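Local coordinates for protein small ribosomal subunit biogenesis GTPase RsgA (Thermotoga maritima, PDB 1U0L) that is a zinc-binding, circularly permuted GTPase that probably assists late maturation of the 30S ribosomal subunit and hydrolyses GTP slowly, at residues K182-R196 / Q215-P229. Numbering follows the deposited sequence.
Sequences KSSLLNAINPGLKLR and QLLKFDFGGYVVDTP. With GDP (guanosine-5'-diphosphate), chain E.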
ATOM      1  N   LYS A 182      -0.335   2.786  13.089  1.00 26.02           N
ATOM      2  CA  LYS A 182      -1.271   2.303  12.073  1.00 27.70           C
ATOM      3  C   LYS A 182      -2.657   1.908  12.604  1.00 30.87           C
ATOM      4  O   LYS A 182      -3.685   2.341  12.078  1.00 30.16           O
ATOM      5  CB  LYS A 182      -0.639   1.133  11.301  1.00 21.83           C
ATOM      6  CG  LYS A 182       0.678   1.511  10.605  1.00 21.59           C
ATOM      7  CD  LYS A 182       1.232   0.425   9.682  1.00 17.86           C
ATOM      8  CE  LYS A 182       1.597  -0.857  10.429  1.00 17.42           C
ATOM      9  NZ  LYS A 182       2.696  -0.758  11.447  1.00 15.26           N
ATOM     10  N   SER A 183      -2.688   1.099  13.656  1.00 34.30           N
ATOM     11  CA  SER A 183      -3.947   0.665  14.231  1.00 36.13           C
ATOM     12  C   SER A 183      -4.674   1.806  14.956  1.00 36.43           C
ATOM     13  O   SER A 183      -5.901   1.854  14.966  1.00 37.70           O
ATOM     14  CB  SER A 183      -3.698  -0.500  15.192  1.00 48.48           C
ATOM     15  OG  SER A 183      -4.903  -1.181  15.503  1.00 55.06           O
ATOM     16  N   SER A 184      -3.921   2.721  15.559  1.00 30.66           N
ATOM     17  CA  SER A 184      -4.521   3.843  16.281  1.00 30.75           C
ATOM     18  C   SER A 184      -5.194   4.813  15.331  1.00 31.81           C
ATOM     19  O   SER A 184      -6.249   5.367  15.656  1.00 32.86           O
ATOM     20  CB  SER A 184      -3.474   4.617  17.090  1.00 35.46           C
ATOM     21  OG  SER A 184      -2.784   3.790  18.008  1.00 34.15           O
ATOM     22  N   LEU A 185      -4.580   5.046  14.168  1.00 36.68           N
ATOM     23  CA  LEU A 185      -5.159   5.961  13.178  1.00 36.37           C
ATOM     24  C   LEU A 185      -6.479   5.387  12.674  1.00 35.31           C
ATOM     25  O   LEU A 185      -7.479   6.090  12.555  1.00 33.87           O
ATOM     26  CB  LEU A 185      -4.196   6.157  12.006  1.00 26.10           C
ATOM     27  CG  LEU A 185      -3.022   7.102  12.254  1.00 24.30           C
ATOM     28  CD1 LEU A 185      -1.965   6.957  11.173  1.00 21.47           C
ATOM     29  CD2 LEU A 185      -3.553   8.521  12.303  1.00 24.00           C
ATOM     30  N   LEU A 186      -6.458   4.089  12.396  1.00 30.52           N
ATOM     31  CA  LEU A 186      -7.618   3.365  11.913  1.00 30.86           C
ATOM     32  C   LEU A 186      -8.810   3.602  12.822  1.00 31.62           C
ATOM     33  O   LEU A 186      -9.921   3.891  12.354  1.00 29.95           O
ATOM     34  CB  LEU A 186      -7.310   1.872  11.869  1.00 38.68           C
ATOM     35  CG  LEU A 186      -8.378   0.975  11.256  1.00 41.90           C
ATOM     36  CD1 LEU A 186      -8.718   1.465   9.866  1.00 45.05           C
ATOM     37  CD2 LEU A 186      -7.863  -0.453  11.196  1.00 43.88           C
ATOM     38  N   ASN A 187      -8.569   3.483  14.126  1.00 37.83           N
ATOM     39  CA  ASN A 187      -9.626   3.661  15.110  1.00 36.86           C
ATOM     40  C   ASN A 187     -10.049   5.111  15.225  1.00 35.16           C
ATOM     41  O   ASN A 187     -11.168   5.402  15.630  1.00 36.12           O
ATOM     42  CB  ASN A 187      -9.184   3.128  16.471  1.00 37.86           C
ATOM     43  CG  ASN A 187     -10.343   2.990  17.438  1.00 39.90           C
ATOM     44  OD1 ASN A 187     -10.819   3.974  17.994  1.00 39.57           O
ATOM     45  ND2 ASN A 187     -10.816   1.760  17.623  1.00 40.47           N
ATOM     46  N   ALA A 188      -9.150   6.018  14.869  1.00 24.65           N
ATOM     47  CA  ALA A 188      -9.448   7.445  14.913  1.00 24.67           C
ATOM     48  C   ALA A 188     -10.360   7.811  13.737  1.00 25.67           C
ATOM     49  O   ALA A 188     -11.202   8.712  13.840  1.00 25.15           O
ATOM     50  CB  ALA A 188      -8.146   8.255  14.842  1.00 20.45           C
ATOM     51  N   ILE A 189     -10.183   7.096  12.625  1.00 30.22           N
ATOM     52  CA  ILE A 189     -10.954   7.313  11.403  1.00 31.65           C
ATOM     53  C   ILE A 189     -12.348   6.716  11.504  1.00 32.53           C
ATOM     54  O   ILE A 189     -13.320   7.272  10.983  1.00 32.21           O
ATOM     55  CB  ILE A 189     -10.264   6.662  10.197  1.00 38.49           C
ATOM     56  CG1 ILE A 189      -8.826   7.171  10.075  1.00 39.73           C
ATOM     57  CG2 ILE A 189     -11.036   6.982   8.936  1.00 38.68           C
ATOM     58  CD1 ILE A 189      -7.966   6.362   9.117  1.00 36.98           C
ATOM     59  N   ASN A 190     -12.435   5.573  12.173  1.00 37.54           N
ATOM     60  CA  ASN A 190     -13.702   4.876  12.348  1.00 37.81           C
ATOM     61  C   ASN A 190     -13.716   4.134  13.670  1.00 37.90           C
ATOM     62  O   ASN A 190     -13.393   2.949  13.714  1.00 38.63           O
ATOM     63  CB  ASN A 190     -13.898   3.852  11.233  1.00 35.55           C
ATOM     64  CG  ASN A 190     -14.965   4.255  10.245  1.00 36.50           C
ATOM     65  OD1 ASN A 190     -15.570   3.391   9.587  1.00 36.99           O
ATOM     66  ND2 ASN A 190     -15.202   5.561  10.121  1.00 34.10           N
ATOM     67  N   PRO A 191     -14.092   4.808  14.765  1.00 37.34           N
ATOM     68  CA  PRO A 191     -14.128   4.148  16.074  1.00 38.35           C
ATOM     69  C   PRO A 191     -14.623   2.709  15.971  1.00 39.98           C
ATOM     70  O   PRO A 191     -15.678   2.454  15.394  1.00 41.09           O
ATOM     71  CB  PRO A 191     -15.071   5.038  16.868  1.00 30.97           C
ATOM     72  CG  PRO A 191     -14.670   6.401  16.388  1.00 30.10           C
ATOM     73  CD  PRO A 191     -14.550   6.205  14.873  1.00 30.83           C
ATOM     74  N   GLY A 192     -13.849   1.774  16.511  1.00 42.26           N
ATOM     75  CA  GLY A 192     -14.233   0.375  16.453  1.00 43.16           C
ATOM     76  C   GLY A 192     -13.315  -0.482  15.596  1.00 45.33           C
ATOM     77  O   GLY A 192     -12.976  -1.602  15.976  1.00 45.88           O
ATOM     78  N   LEU A 193     -12.920   0.042  14.438  1.00 47.68           N
ATOM     79  CA  LEU A 193     -12.036  -0.659  13.508  1.00 48.75           C
ATOM     80  C   LEU A 193     -10.603  -0.755  14.027  1.00 50.11           C
ATOM     81  O   LEU A 193     -10.101   0.171  14.667  1.00 50.18           O
ATOM     82  CB  LEU A 193     -12.003   0.071  12.165  1.00 32.39           C
ATOM     83  CG  LEU A 193     -13.240   0.067  11.278  1.00 30.02           C
ATOM     84  CD1 LEU A 193     -12.934   0.856  10.023  1.00 28.67           C
ATOM     85  CD2 LEU A 193     -13.623  -1.367  10.929  1.00 30.53           C
ATOM     86  N   LYS A 194      -9.931  -1.864  13.733  1.00 42.98           N
ATOM     87  CA  LYS A 194      -8.554  -2.027  14.185  1.00 45.35           C
ATOM     88  C   LYS A 194      -7.801  -3.092  13.409  1.00 44.69           C
ATOM     89  O   LYS A 194      -8.404  -4.022  12.877  1.00 46.94           O
ATOM     90  CB  LYS A 194      -8.525  -2.376  15.672  1.00 92.52           C
ATOM     91  CG  LYS A 194      -9.276  -3.655  16.008  1.00 96.63           C
ATOM     92  CD  LYS A 194      -9.327  -3.903  17.506  1.00100.69           C
ATOM     93  CE  LYS A 194      -9.949  -2.724  18.254  1.00103.56           C
ATOM     94  NZ  LYS A 194     -11.325  -2.385  17.784  1.00104.69           N
ATOM     95  N   LEU A 195      -6.480  -2.940  13.353  1.00 25.26           N
ATOM     96  CA  LEU A 195      -5.610  -3.883  12.663  1.00 25.91           C
ATOM     97  C   LEU A 195      -5.573  -5.217  13.387  1.00 27.12           C
ATOM     98  O   LEU A 195      -6.013  -5.315  14.526  1.00 28.59           O
ATOM     99  CB  LEU A 195      -4.200  -3.320  12.583  1.00 40.46           C
ATOM    100  CG  LEU A 195      -4.037  -2.089  11.697  1.00 40.81           C
ATOM    101  CD1 LEU A 195      -2.661  -1.475  11.923  1.00 42.29           C
ATOM    102  CD2 LEU A 195      -4.221  -2.483  10.235  1.00 40.68           C
ATOM    103  N   ARG A 196      -5.053  -6.249  12.738  1.00 45.67           N
ATOM    104  CA  ARG A 196      -4.967  -7.549  13.382  1.00 48.98           C
ATOM    105  C   ARG A 196      -3.872  -7.529  14.434  1.00 49.66           C
ATOM    106  O   ARG A 196      -3.470  -8.578  14.936  1.00 51.36           O
ATOM    107  CB  ARG A 196      -4.664  -8.643  12.360  1.00 81.32           C
ATOM    108  CG  ARG A 196      -5.891  -9.309  11.787  1.00 84.80           C
ATOM    109  CD  ARG A 196      -6.787  -9.842  12.895  1.00 87.66           C
ATOM    110  NE  ARG A 196      -7.616 -10.955  12.443  1.00 92.33           N
ATOM    111  CZ  ARG A 196      -7.134 -12.122  12.024  1.00 94.51           C
ATOM    112  NH1 ARG A 196      -5.822 -12.331  11.997  1.00 96.64           N
ATOM    113  NH2 ARG A 196      -7.962 -13.082  11.631  1.00 94.98           N
ATOM    114  N   GLN A 215      -8.629  -9.354   5.708  1.00 29.32           N
ATOM    115  CA  GLN A 215     -10.052  -9.100   5.617  1.00 26.03           C
ATOM    116  C   GLN A 215     -10.206  -7.677   5.160  1.00 25.91           C
ATOM    117  O   GLN A 215      -9.276  -6.878   5.273  1.00 24.44           O
ATOM    118  CB  GLN A 215     -10.715  -9.254   6.973  1.00 36.89           C
ATOM    119  CG  GLN A 215     -10.974 -10.673   7.365  1.00 40.37           C
ATOM    120  CD  GLN A 215     -11.772 -10.754   8.638  1.00 41.83           C
ATOM    121  OE1 GLN A 215     -12.605  -9.885   8.912  1.00 44.71           O
ATOM    122  NE2 GLN A 215     -11.540 -11.802   9.424  1.00 41.86           N
ATOM    123  N   LEU A 216     -11.368  -7.338   4.629  1.00 41.73           N
ATOM    124  CA  LEU A 216     -11.552  -5.968   4.211  1.00 40.74           C
ATOM    125  C   LEU A 216     -12.505  -5.361   5.212  1.00 40.73           C
ATOM    126  O   LEU A 216     -13.529  -5.950   5.528  1.00 42.67           O
ATOM    127  CB  LEU A 216     -12.116  -5.899   2.789  1.00 24.33           C
ATOM    128  CG  LEU A 216     -11.222  -6.484   1.690  1.00 20.47           C
ATOM    129  CD1 LEU A 216     -11.840  -6.206   0.345  1.00 19.46           C
ATOM    130  CD2 LEU A 216      -9.834  -5.855   1.751  1.00 20.88           C
ATOM    131  N   LEU A 217     -12.142  -4.209   5.750  1.00 38.36           N
ATOM    132  CA  LEU A 217     -12.995  -3.545   6.708  1.00 40.27           C
ATOM    133  C   LEU A 217     -13.662  -2.407   5.965  1.00 43.04           C
ATOM    134  O   LEU A 217     -12.984  -1.609   5.309  1.00 44.17           O
ATOM    135  CB  LEU A 217     -12.166  -3.012   7.871  1.00 32.99           C
ATOM    136  CG  LEU A 217     -11.462  -4.111   8.660  1.00 33.18           C
ATOM    137  CD1 LEU A 217     -10.457  -3.495   9.616  1.00 33.92           C
ATOM    138  CD2 LEU A 217     -12.497  -4.945   9.401  1.00 31.50           C
ATOM    139  N   LYS A 218     -14.988  -2.332   6.051  1.00 35.65           N
ATOM    140  CA  LYS A 218     -15.701  -1.281   5.352  1.00 36.90           C
ATOM    141  C   LYS A 218     -15.679   0.001   6.165  1.00 36.41           C
ATOM    142  O   LYS A 218     -15.885  -0.017   7.379  1.00 37.28           O
ATOM    143  CB  LYS A 218     -17.146  -1.702   5.090  1.00 70.73           C
ATOM    144  CG  LYS A 218     -17.886  -0.785   4.125  1.00 76.49           C
ATOM    145  CD  LYS A 218     -19.377  -1.084   4.047  1.00 81.18           C
ATOM    146  CE  LYS A 218     -19.665  -2.503   3.572  1.00 84.75           C
ATOM    147  NZ  LYS A 218     -19.264  -3.546   4.566  1.00 87.02           N
ATOM    148  N   PHE A 219     -15.423   1.115   5.494  1.00 35.99           N
ATOM    149  CA  PHE A 219     -15.396   2.405   6.164  1.00 37.52           C
ATOM    150  C   PHE A 219     -16.787   3.006   6.226  1.00 37.48           C
ATOM    151  O   PHE A 219     -17.607   2.818   5.324  1.00 36.20           O
ATOM    152  CB  PHE A 219     -14.478   3.387   5.431  1.00 46.97           C
ATOM    153  CG  PHE A 219     -13.030   3.257   5.799  1.00 48.07           C
ATOM    154  CD1 PHE A 219     -12.058   3.122   4.810  1.00 48.14           C
ATOM    155  CD2 PHE A 219     -12.635   3.277   7.130  1.00 47.32           C
ATOM    156  CE1 PHE A 219     -10.714   3.008   5.140  1.00 48.91           C
ATOM    157  CE2 PHE A 219     -11.293   3.164   7.473  1.00 48.34           C
ATOM    158  CZ  PHE A 219     -10.332   3.028   6.477  1.00 48.24           C
ATOM    159  N   ASP A 220     -17.037   3.743   7.297  1.00 50.20           N
ATOM    160  CA  ASP A 220     -18.308   4.414   7.487  1.00 49.83           C
ATOM    161  C   ASP A 220     -18.669   5.162   6.217  1.00 48.83           C
ATOM    162  O   ASP A 220     -19.797   5.089   5.735  1.00 48.75           O
ATOM    163  CB  ASP A 220     -18.189   5.421   8.627  1.00 58.91           C
ATOM    164  CG  ASP A 220     -19.018   5.041   9.821  1.00 63.95           C
ATOM    165  OD1 ASP A 220     -19.453   3.871   9.882  1.00 67.14           O
ATOM    166  OD2 ASP A 220     -19.229   5.906  10.702  1.00 68.26           O
ATOM    167  N   PHE A 221     -17.680   5.868   5.681  1.00 35.77           N
ATOM    168  CA  PHE A 221     -17.847   6.703   4.504  1.00 33.17           C
ATOM    169  C   PHE A 221     -17.645   6.028   3.160  1.00 32.95           C
ATOM    170  O   PHE A 221     -17.436   6.713   2.154  1.00 34.21           O
ATOM    171  CB  PHE A 221     -16.896   7.885   4.619  1.00 36.88           C
ATOM    172  CG  PHE A 221     -15.485   7.482   4.942  1.00 39.27           C
ATOM    173  CD1 PHE A 221     -14.659   6.937   3.962  1.00 40.63           C
ATOM    174  CD2 PHE A 221     -14.992   7.612   6.231  1.00 39.47           C
ATOM    175  CE1 PHE A 221     -13.366   6.529   4.266  1.00 41.47           C
ATOM    176  CE2 PHE A 221     -13.706   7.209   6.542  1.00 40.32           C
ATOM    177  CZ  PHE A 221     -12.890   6.665   5.558  1.00 41.27           C
ATOM    178  N   GLY A 222     -17.704   4.701   3.125  1.00 34.65           N
ATOM    179  CA  GLY A 222     -17.533   4.006   1.861  1.00 34.65           C
ATOM    180  C   GLY A 222     -16.076   3.826   1.493  1.00 36.99           C
ATOM    181  O   GLY A 222     -15.298   4.784   1.434  1.00 39.17           O
ATOM    182  N   GLY A 223     -15.702   2.584   1.231  1.00 38.10           N
ATOM    183  CA  GLY A 223     -14.326   2.283   0.891  1.00 36.91           C
ATOM    184  C   GLY A 223     -13.903   1.202   1.858  1.00 37.01           C
ATOM    185  O   GLY A 223     -14.634   0.907   2.807  1.00 36.09           O
ATOM    186  N   TYR A 224     -12.747   0.597   1.625  1.00 42.84           N
ATOM    187  CA  TYR A 224     -12.275  -0.440   2.520  1.00 42.77           C
ATOM    188  C   TYR A 224     -10.812  -0.289   2.839  1.00 42.21           C
ATOM    189  O   TYR A 224     -10.054   0.328   2.082  1.00 42.44           O
ATOM    190  CB  TYR A 224     -12.429  -1.823   1.912  1.00 45.19           C
ATOM    191  CG  TYR A 224     -13.790  -2.188   1.408  1.00 50.32           C
ATOM    192  CD1 TYR A 224     -14.228  -1.769   0.148  1.00 51.22           C
ATOM    193  CD2 TYR A 224     -14.601  -3.061   2.135  1.00 52.18           C
ATOM    194  CE1 TYR A 224     -15.432  -2.224  -0.382  1.00 52.86           C
ATOM    195  CE2 TYR A 224     -15.807  -3.521   1.613  1.00 55.02           C
ATOM    196  CZ  TYR A 224     -16.211  -3.105   0.354  1.00 54.35           C
ATOM    197  OH  TYR A 224     -17.363  -3.616  -0.181  1.00 55.79           O
ATOM    198  N   VAL A 225     -10.426  -0.872   3.970  1.00 44.57           N
ATOM    199  CA  VAL A 225      -9.036  -0.904   4.393  1.00 42.34           C
ATOM    200  C   VAL A 225      -8.763  -2.331   4.845  1.00 41.30           C
ATOM    201  O   VAL A 225      -9.608  -2.971   5.476  1.00 41.83           O
ATOM    202  CB  VAL A 225      -8.712   0.081   5.538  1.00 24.27           C
ATOM    203  CG1 VAL A 225      -9.430  -0.327   6.833  1.00 21.70           C
ATOM    204  CG2 VAL A 225      -7.184   0.139   5.717  1.00 21.42           C
ATOM    205  N   VAL A 226      -7.581  -2.826   4.507  1.00 26.67           N
ATOM    206  CA  VAL A 226      -7.218  -4.192   4.832  1.00 23.53           C
ATOM    207  C   VAL A 226      -7.018  -4.514   6.302  1.00 24.65           C
ATOM    208  O   VAL A 226      -6.632  -3.683   7.113  1.00 23.35           O
ATOM    209  CB  VAL A 226      -5.966  -4.634   4.039  1.00  8.69           C
ATOM    210  CG1 VAL A 226      -5.881  -6.151   3.997  1.00  4.88           C
ATOM    211  CG2 VAL A 226      -6.029  -4.085   2.616  1.00  4.69           C
ATOM    212  N   ASP A 227      -7.339  -5.763   6.603  1.00 43.76           N
ATOM    213  CA  ASP A 227      -7.250  -6.398   7.909  1.00 44.07           C
ATOM    214  C   ASP A 227      -5.891  -6.119   8.527  1.00 43.96           C
ATOM    215  O   ASP A 227      -5.780  -5.405   9.504  1.00 43.13           O
ATOM    216  CB  ASP A 227      -7.417  -7.900   7.687  1.00 46.32           C
ATOM    217  CG  ASP A 227      -7.866  -8.625   8.909  1.00 49.22           C
ATOM    218  OD1 ASP A 227      -8.508  -7.982   9.759  1.00 53.79           O
ATOM    219  OD2 ASP A 227      -7.596  -9.844   9.003  1.00 50.42           O
ATOM    220  N   THR A 228      -4.858  -6.695   7.919  1.00 46.32           N
ATOM    221  CA  THR A 228      -3.481  -6.558   8.373  1.00 43.15           C
ATOM    222  C   THR A 228      -2.744  -5.483   7.549  1.00 43.30           C
ATOM    223  O   THR A 228      -3.297  -4.951   6.583  1.00 43.84           O
ATOM    224  CB  THR A 228      -2.760  -7.928   8.266  1.00 35.93           C
ATOM    225  OG1 THR A 228      -2.225  -8.103   6.950  1.00 35.48           O
ATOM    226  CG2 THR A 228      -3.754  -9.069   8.528  1.00 34.57           C
ATOM    227  N   PRO A 229      -1.493  -5.141   7.927  1.00 28.53           N
ATOM    228  CA  PRO A 229      -0.732  -4.116   7.197  1.00 23.17           C
ATOM    229  C   PRO A 229      -0.044  -4.603   5.939  1.00 23.30           C
ATOM    230  O   PRO A 229       0.235  -5.800   5.790  1.00 20.42           O
ATOM    231  CB  PRO A 229       0.281  -3.614   8.229  1.00 15.36           C
ATOM    232  CG  PRO A 229      -0.304  -4.005   9.536  1.00 17.93           C
ATOM    233  CD  PRO A 229      -0.883  -5.371   9.245  1.00 18.53           C
TER
HETATM  234  PB  GDP E 299       0.891   0.170  14.902  1.00 27.89           P
HETATM  235  O1B GDP E 299       1.457   1.038  13.821  1.00 28.31           O
HETATM  236  O2B GDP E 299       1.747  -1.049  15.211  1.00 31.29           O
HETATM  237  O3B GDP E 299      -0.571  -0.255  14.641  1.00 29.58           O
HETATM  238  O3A GDP E 299       0.883   1.098  16.289  1.00 26.58           O
HETATM  239  PA  GDP E 299      -0.285   1.376  17.300  1.00 30.77           P
HETATM  240  O1A GDP E 299      -0.615   0.159  18.104  1.00 27.96           O
HETATM  241  O2A GDP E 299      -1.471   1.999  16.575  1.00 27.51           O
HETATM  242  O5' GDP E 299       0.326   2.533  18.258  1.00 31.03           O
HETATM  243  C5' GDP E 299       1.461   2.234  19.076  1.00 31.21           C
HETATM  244  C4' GDP E 299       1.427   3.047  20.334  1.00 30.14           C
HETATM  245  O4' GDP E 299       1.543   4.434  19.940  1.00 29.63           O
HETATM  246  C3' GDP E 299       0.162   2.878  21.236  1.00 30.25           C
HETATM  247  O3' GDP E 299       0.661   2.657  22.635  1.00 28.14           O
HETATM  248  C2' GDP E 299      -0.578   4.217  21.116  1.00 29.31           C
HETATM  249  O2' GDP E 299      -1.120   4.560  22.386  1.00 30.23           O
HETATM  250  C1' GDP E 299       0.514   5.183  20.519  1.00 29.33           C
HETATM  251  N9  GDP E 299       0.043   6.200  19.390  1.00 26.31           N
HETATM  252  C8  GDP E 299      -0.466   5.874  18.171  1.00 27.92           C
HETATM  253  N7  GDP E 299      -0.741   6.983  17.456  1.00 25.93           N
HETATM  254  C5  GDP E 299      -0.378   8.047  18.271  1.00 25.96           C
HETATM  255  C6  GDP E 299      -0.440   9.453  18.040  1.00 27.37           C
HETATM  256  O6  GDP E 299      -0.841  10.007  17.013  1.00 29.32           O
HETATM  257  N1  GDP E 299       0.021  10.230  19.123  1.00 27.95           N
HETATM  258  C2  GDP E 299       0.488   9.664  20.300  1.00 27.07           C
HETATM  259  N2  GDP E 299       0.898  10.496  21.273  1.00 25.00           N
HETATM  260  N3  GDP E 299       0.546   8.325  20.510  1.00 26.66           N
HETATM  261  C4  GDP E 299       0.098   7.586  19.466  1.00 24.65           C
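Asn190, just past the C-terminal end of helix 182-189, accepts a hydrogen bond from the backbone of Asp220: Asp220 N lies 2.7 Å from Asn190 OD1, in the carbonyl plane and on a lone pair. Asn190 ND2 donates to Ile189 O, tilted 29° from that carbonyl's plane, which restrains the amide's rotation. With an alanine here, the Asp220 amide is likely to lose this acceptor, and the 219-222 beta turn its polar tie to the helix end, though the apolar packing would remain. At the far end, Arg196 N bonds weakly to Asp227 O (3.4 Å). The exposed, poorly ordered Arg196 side chain places NE 3.6 Å from Asp227 OD2, a long salt bridge over one guanidinium face in which only charges attract.

Between these ends the packing is mostly apolar. Leu186, with CG anti to its backbone N (chi1 -174°), sends CD1 to 3.6 Å from Val225 CG1 and against the Phe219 ring. Leu193 CD1 meets the same ring, and Leu193 CD2 packs 3.8 Å from Leu217 CB. Ile189 CG2 sits at the edge of the Phe221 ring, 3.6 Å from Phe221 CE2. Leu195, in the GDP pocket, rests CD2 3.4 Å from Asp227 O.

Nearer the nucleotide, Lys182, the P-loop lysine, crosses Pro229 at about a right angle, Lys182 CE 3.8 Å from Pro229 CB, while its NZ bonds to GDP O1B and Gly176 O. The P-loop helix and following loop thus lie against the antiparallel hairpin 216-218/224-226 at the sheet margin, where strand 224-226 runs parallel to strand 171-175 and helix 160-167 packs on Ile189 and Phe221.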